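Local coordinates for cell wall surface anchor family protein (Streptococcus agalactiae, PDB 3PHS) that serves as the minor pilin GBS52 of the bacterial pilus, with an IgG-like domain that mediates adhesion to lung epithelial cells, at residues V119-S122 and E123-I127; V143-G147 and D148-P152. All blocks are in the same frame, centred on the assembly; numbering follows the deposited sequence.

Interaction 1: V119-S122 and E123-I127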
ATOM      1  N   VAL A 119      12.529  17.600  -5.137  1.00 14.82           N
ATOM      2  CA  VAL A 119      13.161  18.113  -6.374  1.00 15.48           C
ATOM      3  C   VAL A 119      13.783  19.486  -6.050  1.00 15.11           C
ATOM      4  O   VAL A 119      13.090  20.387  -5.593  1.00 13.77           O
ATOM      5  CB  VAL A 119      12.161  18.331  -7.539  1.00 16.19           C
ATOM      6  CG1 VAL A 119      12.938  18.531  -8.864  1.00 16.62           C
ATOM      7  CG2 VAL A 119      11.147  17.187  -7.671  1.00 19.06           C
ATOM      8  N   ASP A 120      15.082  19.623  -6.306  1.00 14.89           N
ATOM      9  CA  ASP A 120      15.782  20.897  -6.204  1.00 15.21           C
ATOM     10  C   ASP A 120      15.615  21.577  -7.578  1.00 14.87           C
ATOM     11  O   ASP A 120      16.466  21.421  -8.478  1.00 14.43           O
ATOM     12  CB  ASP A 120      17.249  20.592  -5.879  1.00 16.48           C
ATOM     13  CG  ASP A 120      18.101  21.822  -5.623  1.00 18.55           C
ATOM     14  OD1 ASP A 120      17.618  22.972  -5.649  1.00 22.94           O
ATOM     15  OD2 ASP A 120      19.315  21.607  -5.399  1.00 22.89           O
ATOM     16  N   LEU A 121      14.494  22.287  -7.750  1.00 13.77           N
ATOM     17  CA  LEU A 121      14.098  22.825  -9.059  1.00 13.73           C
ATOM     18  C   LEU A 121      14.770  24.171  -9.353  1.00 14.40           C
ATOM     19  O   LEU A 121      14.177  25.250  -9.190  1.00 13.70           O
ATOM     20  CB  LEU A 121      12.566  22.897  -9.218  1.00 13.82           C
ATOM     21  CG  LEU A 121      12.096  23.081 -10.666  1.00 13.32           C
ATOM     22  CD1 LEU A 121      12.280  21.767 -11.471  1.00 12.48           C
ATOM     23  CD2 LEU A 121      10.619  23.584 -10.651  1.00 13.88           C
ATOM     24  N   SER A 122      16.033  24.066  -9.760  1.00 14.79           N
ATOM     25  CA  SER A 122      16.868  25.195 -10.143  1.00 15.02           C
ATOM     26  C   SER A 122      17.088  25.287 -11.665  1.00 15.37           C
ATOM     27  O   SER A 122      17.756  26.222 -12.153  1.00 15.47           O
ATOM     28  CB  SER A 122      18.231  24.996  -9.483  1.00 15.26           C
ATOM     29  OG  SER A 122      18.818  23.790  -9.943  1.00 16.54           O
ATOM     30  N   GLU A 123      16.531  24.318 -12.391  1.00 14.02           N
ATOM     31  CA  GLU A 123      16.652  24.141 -13.839  1.00 14.19           C
ATOM     32  C   GLU A 123      15.530  23.178 -14.246  1.00 13.62           C
ATOM     33  O   GLU A 123      14.905  22.573 -13.369  1.00 12.08           O
ATOM     34  CB  GLU A 123      18.013  23.511 -14.188  1.00 14.36           C
ATOM     35  CG  GLU A 123      18.323  22.194 -13.423  1.00 16.56           C
ATOM     36  CD  GLU A 123      19.651  21.561 -13.819  1.00 21.58           C
ATOM     37  OE1 GLU A 123      20.499  22.274 -14.387  1.00 23.67           O
ATOM     38  OE2 GLU A 123      19.842  20.350 -13.565  1.00 24.11           O
ATOM     39  N   ASP A 124      15.281  23.020 -15.552  1.00 12.56           N
ATOM     40  CA  ASP A 124      14.316  21.996 -16.004  1.00 12.80           C
ATOM     41  C   ASP A 124      14.756  20.612 -15.529  1.00 12.68           C
ATOM     42  O   ASP A 124      15.957  20.283 -15.563  1.00 13.16           O
ATOM     43  CB  ASP A 124      14.194  21.981 -17.520  1.00 12.33           C
ATOM     44  CG  ASP A 124      13.685  23.288 -18.084  1.00 13.08           C
ATOM     45  OD1 ASP A 124      13.926  23.509 -19.279  1.00 15.33           O
ATOM     46  OD2 ASP A 124      13.035  24.069 -17.364  1.00 12.45           O
ATOM     47  N   LYS A 125      13.787  19.795 -15.116  1.00 12.47           N
ATOM     48  CA  LYS A 125      14.093  18.480 -14.542  1.00 12.83           C
ATOM     49  C   LYS A 125      13.208  17.402 -15.128  1.00 12.22           C
ATOM     50  O   LYS A 125      12.014  17.631 -15.362  1.00 11.38           O
ATOM     51  CB  LYS A 125      13.875  18.498 -13.017  1.00 13.07           C
ATOM     52  CG  LYS A 125      14.888  19.319 -12.191  1.00 14.90           C
ATOM     53  CD  LYS A 125      16.217  18.592 -12.075  1.00 17.99           C
ATOM     54  CE  LYS A 125      17.176  19.308 -11.099  1.00 16.92           C
ATOM     55  NZ  LYS A 125      18.566  18.825 -11.356  1.00 19.43           N
ATOM     56  N   VAL A 126      13.795  16.217 -15.315  1.00 12.27           N
ATOM     57  CA  VAL A 126      13.039  15.007 -15.664  1.00 11.96           C
ATOM     58  C   VAL A 126      13.326  13.972 -14.559  1.00 12.18           C
ATOM     59  O   VAL A 126      14.477  13.652 -14.274  1.00 12.64           O
ATOM     60  CB  VAL A 126      13.406  14.478 -17.058  1.00 11.63           C
ATOM     61  CG1 VAL A 126      12.633  13.177 -17.378  1.00 12.40           C
ATOM     62  CG2 VAL A 126      13.127  15.546 -18.138  1.00 11.63           C
ATOM     63  N   ILE A 127      12.277  13.474 -13.919  1.00 12.13           N
ATOM     64  CA  ILE A 127      12.480  12.604 -12.762  1.00 13.52           C
ATOM     65  C   ILE A 127      11.661  11.329 -12.916  1.00 12.91           C
ATOM     66  O   ILE A 127      10.552  11.358 -13.465  1.00 13.21           O
ATOM     67  CB  ILE A 127      12.143  13.297 -11.412  1.00 14.18           C
ATOM     68  CG1 ILE A 127      10.700  13.684 -11.358  1.00 18.10           C
ATOM     69  CG2 ILE A 127      13.070  14.542 -11.099  1.00 16.27           C
ATOM     70  CD1 ILE A 127      10.122  13.326 -10.054  1.00 23.55           C
TER
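Lys125 reaches back over the loop towards Val119 and Leu121: its CG stands anti to the carbonyl carbon, and the chain then bends once, at chi2 (-75°), before running extended to NZ. Leu121 has CG anti to its own backbone N (chi1 -164°), which directs CD1 into the bend, against Lys125 CG and Glu123 O. Leu121 and Lys125 pass alongside one another, heading opposite ways, with Leu121 CD1 lying 3.6 Å from Lys125 CG. Val119 CG1 packs against the same methylene, Lys125 CG, at 3.9 Å, so the start of the lysine chain rests on two aliphatic groups. Leu121 CD1 also comes within 3.3 Å of Glu123 O. Further out, Lys125 CE passes 3.4 Å from Asp120 O, a carbonyl that already accepts the backbone N-H of Ser122 in an inverse gamma turn centred on Leu121. Glu123 N is buried here with no partner in the model. At the tip, Lys125 NZ forms a salt bridge to Glu123 OE2 at 3.0 Å, on the anti side of the carboxylate and 22° out of its plane. Glu33 also bridges to Lys125 NZ, so two acids share the ammonium group. This is a sheet-to-sheet connection, consistent with the Ig-like fold of this pilin: strand 109-121 pairs with strand 98-106 through Val119 and Leu121, and the loop crosses to the other sheet, where strand 125-127 runs parallel to strand 13-21 and Lys125 and Ile127 make backbone hydrogen bonds to Thr16, Lys125 also to Gln14.

Interaction 2: V143-G147 and D148-P152; sequences VGVDG and DTKKP
Gly144 and Lys151 pair through two backbone hydrogen bonds, as do Asp146 and Thr149, and a type II' turn from Asp146 to Thr149 closes this tight antiparallel hairpin. Gly147 takes up the positive phi (53°) that its place in the turn calls for. The bond from Gly144 N to Lys151 O is short, 2.7 Å, whereas Thr149 N meets Asp146 O from well above the carbonyl plane at 3.1 Å. A water also donates to that carbonyl, Asp146 O, at 2.7 Å. The same water donates to Asp148 OD1 and accepts from Thr149 OG1, tying both side chains to the turn. Asp148 CG sits between its backbone N and carbonyl carbon (chi1 70°), which brings the carboxylate round to the water. Val145 and Lys150 form a non-hydrogen-bonded pair; both side chains leave the same face and run alongside each other, with Val145 CG2 3.9 Å from Lys150 CG. Beyond that contact the lysine runs on extended to a salt bridge with Glu237. At the open end Val143 CB rests 3.5 Å from Lys151 O. Strand 149-152 pairs with strand 135-146 in a mixed sheet of the prealbumin-like domain; strand 135-146 also runs parallel to strand 231-240, to which Val143 and Val145 make backbone hydrogen bonds at Asn238.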
ATOM      1  N   VAL A 143      -7.873 -22.067  11.409  1.00 15.55           N
ATOM      2  CA  VAL A 143      -8.257 -23.289  12.117  1.00 15.51           C
ATOM      3  C   VAL A 143      -9.047 -22.998  13.404  1.00 15.01           C
ATOM      4  O   VAL A 143      -8.930 -21.920  14.009  1.00 14.72           O
ATOM      5  CB  VAL A 143      -7.032 -24.183  12.420  1.00 14.97           C
ATOM      6  CG1 VAL A 143      -6.402 -24.710  11.114  1.00 17.19           C
ATOM      7  CG2 VAL A 143      -6.016 -23.435  13.287  1.00 16.28           C
ATOM      8  N   GLY A 144      -9.852 -23.979  13.807  1.00 15.02           N
ATOM      9  CA  GLY A 144     -10.498 -23.971  15.111  1.00 14.48           C
ATOM     10  C   GLY A 144      -9.779 -24.979  15.990  1.00 14.60           C
ATOM     11  O   GLY A 144      -9.389 -26.051  15.516  1.00 14.30           O
ATOM     12  N   VAL A 145      -9.591 -24.622  17.259  1.00 14.99           N
ATOM     13  CA  VAL A 145      -8.791 -25.420  18.199  1.00 14.98           C
ATOM     14  C   VAL A 145      -9.676 -25.949  19.342  1.00 14.75           C
ATOM     15  O   VAL A 145     -10.321 -25.177  20.028  1.00 14.84           O
ATOM     16  CB  VAL A 145      -7.606 -24.595  18.760  1.00 15.08           C
ATOM     17  CG1 VAL A 145      -6.736 -25.440  19.718  1.00 15.24           C
ATOM     18  CG2 VAL A 145      -6.730 -24.032  17.613  1.00 15.92           C
ATOM     19  N   ASP A 146      -9.688 -27.272  19.515  1.00 14.96           N
ATOM     20  CA  ASP A 146     -10.406 -27.952  20.597  1.00 14.52           C
ATOM     21  C   ASP A 146      -9.406 -28.910  21.280  1.00 13.79           C
ATOM     22  O   ASP A 146      -9.073 -29.966  20.739  1.00 13.22           O
ATOM     23  CB  ASP A 146     -11.590 -28.731  20.013  1.00 14.59           C
ATOM     24  CG  ASP A 146     -12.515 -29.313  21.091  1.00 16.40           C
ATOM     25  OD1 ASP A 146     -12.485 -28.850  22.236  1.00 16.59           O
ATOM     26  OD2 ASP A 146     -13.293 -30.232  20.766  1.00 18.60           O
ATOM     27  N   GLY A 147      -8.943 -28.529  22.470  1.00 14.32           N
ATOM     28  CA  GLY A 147      -7.808 -29.204  23.102  1.00 14.21           C
ATOM     29  C   GLY A 147      -6.610 -29.250  22.151  1.00 14.82           C
ATOM     30  O   GLY A 147      -6.187 -28.220  21.622  1.00 14.72           O
ATOM     31  N   ASP A 148      -6.096 -30.450  21.907  1.00 14.06           N
ATOM     32  CA  ASP A 148      -4.908 -30.649  21.069  1.00 15.87           C
ATOM     33  C   ASP A 148      -5.251 -30.888  19.589  1.00 16.46           C
ATOM     34  O   ASP A 148      -4.396 -31.307  18.813  1.00 17.59           O
ATOM     35  CB  ASP A 148      -4.054 -31.823  21.622  1.00 14.96           C
ATOM     36  CG  ASP A 148      -4.721 -33.201  21.439  1.00 17.18           C
ATOM     37  OD1 ASP A 148      -5.929 -33.283  21.136  1.00 17.58           O
ATOM     38  OD2 ASP A 148      -4.014 -34.212  21.609  1.00 20.18           O
ATOM     39  N   THR A 149      -6.509 -30.676  19.207  1.00 17.74           N
ATOM     40  CA  THR A 149      -6.929 -30.896  17.833  1.00 18.70           C
ATOM     41  C   THR A 149      -7.338 -29.622  17.094  1.00 19.00           C
ATOM     42  O   THR A 149      -8.123 -28.826  17.589  1.00 18.54           O
ATOM     43  CB  THR A 149      -8.083 -31.927  17.747  1.00 19.31           C
ATOM     44  OG1 THR A 149      -7.693 -33.125  18.437  1.00 21.34           O
ATOM     45  CG2 THR A 149      -8.373 -32.279  16.311  1.00 21.46           C
ATOM     46  N   LYS A 150      -6.806 -29.464  15.889  1.00 19.36           N
ATOM     47  CA  LYS A 150      -7.083 -28.293  15.064  1.00 20.60           C
ATOM     48  C   LYS A 150      -7.744 -28.734  13.760  1.00 21.21           C
ATOM     49  O   LYS A 150      -7.341 -29.739  13.170  1.00 22.62           O
ATOM     50  CB  LYS A 150      -5.789 -27.524  14.812  1.00 20.97           C
ATOM     51  CG  LYS A 150      -5.052 -27.214  16.119  1.00 22.12           C
ATOM     52  CD  LYS A 150      -3.655 -26.718  15.927  1.00 25.71           C
ATOM     53  CE  LYS A 150      -2.995 -26.559  17.275  1.00 27.28           C
ATOM     54  NZ  LYS A 150      -1.838 -25.640  17.221  1.00 28.73           N
ATOM     55  N   LYS A 151      -8.784 -28.023  13.341  1.00 20.75           N
ATOM     56  CA  LYS A 151      -9.448 -28.324  12.071  1.00 21.02           C
ATOM     57  C   LYS A 151      -9.774 -27.020  11.339  1.00 20.09           C
ATOM     58  O   LYS A 151     -10.037 -26.005  11.979  1.00 18.26           O
ATOM     59  CB  LYS A 151     -10.729 -29.129  12.306  1.00 21.93           C
ATOM     60  CG  LYS A 151     -11.769 -28.384  13.129  1.00 24.76           C
ATOM     61  CD  LYS A 151     -13.112 -29.113  13.194  1.00 28.93           C
ATOM     62  CE  LYS A 151     -14.156 -28.214  13.848  1.00 30.33           C
ATOM     63  NZ  LYS A 151     -15.467 -28.900  14.057  1.00 33.98           N
ATOM     64  N   PRO A 152      -9.775 -27.053   9.994  1.00 21.08           N
ATOM     65  CA  PRO A 152     -10.154 -25.869   9.212  1.00 20.81           C
ATOM     66  C   PRO A 152     -11.517 -25.305   9.610  1.00 21.19           C
ATOM     67  O   PRO A 152     -12.462 -26.056   9.907  1.00 21.00           O
ATOM     68  CB  PRO A 152     -10.210 -26.407   7.774  1.00 21.04           C
ATOM     69  CG  PRO A 152      -9.314 -27.591   7.777  1.00 21.74           C
ATOM     70  CD  PRO A 152      -9.519 -28.217   9.123  1.00 20.75           C
TER
HETATM   71  O   HOH W   1      -8.536 -32.564  21.128  1.00 22.44           O

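In the fold
Interaction 1 and interaction 2 belong to different ends of an elongated molecule: their centres are 60 Å apart, their nearest atoms about 45 Å apart, and they lie on opposite sides of the chain's centre. They come in series, with strand 135-146 next along the chain after strand 125-127. Both are local turns, but of different kinds. Residues 119-127 carry the chain from one sheet to another, with no hydrogen bond between 119-122 and 123-127, whose backbones bond instead to neighbouring strands; residues 143-152 turn the chain back so that two consecutive strands pair in one sheet.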